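Local structure of flavoenzyme PA4991 (5EZ7) at residues D355-C358 and A359-E363. The protein binds one FAD per subunit and probably acts as an FAD-dependent oxidoreductase of the DAO family, on a physiological substrate still unknown. Sequence-based numbering, arbitrary orientation.
Sequences DRVC and ARLEE
V357 and L361, one turn apart in helix 350-364, meet through both backbone and side chain. The amide N of L361 donates to O of V357 at 3.1 Å, in the carbonyl plane, and CG1 of V357 lies 4.2 Å from CD1 of L361. A chi1 of -60°, with CG beside its own backbone N, lays CG of L361 back along the helix to 3.3 Å from O of V357. Successive i to i+4 bonds, from A359 N to E363 N, mark the stretch as alpha-helix. E362 N to C358 O is short and nearly straight (2.8 Å, 169°), A359 N reaches D355 O at 2.9 Å, and R360 N to R356 O is weak at 3.3 Å.

Most of the charged ends find partners beyond these nine residues. D355 divides its carboxylate between R25 and R78, while R356 pairs through NE with D352 of the preceding turn. R360, its chain bent at chi2 and chi3, turns NH2 to OE1 of E363 (2.9 Å, a salt bridge with weak hydrogen-bond geometry) and NH1 to E335 and D364. V357, C358 and L361 pack on helix 17-28, which carries the FAD-binding residue A18. The chemistry thus divides by type of group: the carbonyls of 355-359 are met by the amides of 359-363, apolar side chains join the helix to helix 17-28, and ion pairs run both along it and out to R25, R78 and E335.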
loop_
_atom_site.group_PDB
_atom_site.type_symbol
_atom_site.label_atom_id
_atom_site.label_comp_id
_atom_site.label_asym_id
_atom_site.label_seq_id
_atom_site.Cartn_x
_atom_site.Cartn_y
_atom_site.Cartn_z
ATOM N N ASP A 355 4.058 14.275 0.848
ATOM C CA ASP A 355 5.038 15.413 0.926
ATOM C C ASP A 355 5.337 16.011 -0.438
ATOM O O ASP A 355 5.450 17.224 -0.544
ATOM C CB ASP A 355 6.396 14.996 1.503
ATOM C CG ASP A 355 6.330 14.556 2.964
ATOM O OD1 ASP A 355 5.436 15.010 3.710
ATOM O OD2 ASP A 355 7.193 13.732 3.376
ATOM N N ARG A 356 5.467 15.162 -1.465
ATOM C CA ARG A 356 5.830 15.629 -2.793
ATOM C C ARG A 356 4.689 16.408 -3.398
ATOM O O ARG A 356 4.929 17.447 -4.019
ATOM C CB ARG A 356 6.333 14.513 -3.697
ATOM C CG ARG A 356 7.818 14.245 -3.496
ATOM C CD ARG A 356 8.175 12.776 -3.626
ATOM N NE ARG A 356 9.607 12.537 -3.365
ATOM C CZ ARG A 356 10.588 12.655 -4.274
ATOM N NH1 ARG A 356 10.312 12.998 -5.535
ATOM N NH2 ARG A 356 11.865 12.430 -3.933
ATOM N N VAL A 357 3.456 15.953 -3.167
ATOM C CA VAL A 357 2.294 16.693 -3.606
ATOM C C VAL A 357 2.177 18.027 -2.844
ATOM O O VAL A 357 1.935 19.076 -3.474
ATOM C CB VAL A 357 1.002 15.868 -3.489
ATOM C CG1 VAL A 357 -0.230 16.729 -3.703
ATOM C CG2 VAL A 357 1.003 14.705 -4.485
ATOM N N CYS A 358 2.336 17.986 -1.515
ATOM C CA CYS A 358 2.168 19.197 -0.687
ATOM C C CYS A 358 3.232 20.261 -1.015
ATOM O O CYS A 358 2.908 21.444 -1.048
ATOM C CB CYS A 358 2.155 18.884 0.818
ATOM S SG CYS A 358 0.655 18.003 1.327
ATOM N N ALA A 359 4.460 19.843 -1.322
ATOM C CA ALA A 359 5.497 20.790 -1.745
ATOM C C ALA A 359 5.218 21.429 -3.113
ATOM O O ALA A 359 5.643 22.540 -3.350
ATOM C CB ALA A 359 6.878 20.143 -1.738
ATOM N N ARG A 360 4.542 20.729 -4.016
ATOM C CA ARG A 360 4.101 21.352 -5.269
ATOM C C ARG A 360 3.053 22.389 -5.021
ATOM O O ARG A 360 3.074 23.419 -5.646
ATOM C CB ARG A 360 3.525 20.330 -6.231
ATOM C CG ARG A 360 4.602 19.432 -6.784
ATOM C CD ARG A 360 5.197 19.926 -8.092
ATOM N NE ARG A 360 6.157 21.023 -7.940
ATOM C CZ ARG A 360 6.060 22.261 -8.457
ATOM N NH1 ARG A 360 5.015 22.663 -9.204
ATOM N NH2 ARG A 360 7.042 23.129 -8.220
ATOM N N LEU A 361 2.119 22.078 -4.129
ATOM C CA LEU A 361 1.033 22.978 -3.789
ATOM C C LEU A 361 1.599 24.203 -3.100
ATOM O O LEU A 361 1.248 25.316 -3.439
ATOM C CB LEU A 361 0.026 22.316 -2.864
ATOM C CG LEU A 361 -0.683 21.069 -3.382
ATOM C CD1 LEU A 361 -1.596 20.497 -2.300
ATOM C CD2 LEU A 361 -1.478 21.391 -4.635
ATOM N N GLU A 362 2.439 23.950 -2.117
ATOM C CA GLU A 362 3.231 24.939 -1.437
ATOM C C GLU A 362 4.051 25.833 -2.412
ATOM O O GLU A 362 3.957 27.063 -2.337
ATOM C CB GLU A 362 4.133 24.204 -0.419
ATOM C CG GLU A 362 5.255 24.992 0.221
ATOM C CD GLU A 362 4.825 26.387 0.663
ATOM O OE1 GLU A 362 3.717 26.513 1.264
ATOM O OE2 GLU A 362 5.588 27.360 0.388
ATOM N N GLU A 363 4.836 25.244 -3.317
ATOM C CA GLU A 363 5.607 26.044 -4.258
ATOM C C GLU A 363 4.706 26.853 -5.231
ATOM O O GLU A 363 5.021 27.994 -5.575
ATOM C CB GLU A 363 6.629 25.208 -5.029
ATOM C CG GLU A 363 7.478 26.112 -5.945
ATOM C CD GLU A 363 8.746 25.492 -6.512
ATOM O OE1 GLU A 363 8.966 24.260 -6.345
ATOM O OE2 GLU A 363 9.523 26.268 -7.125
#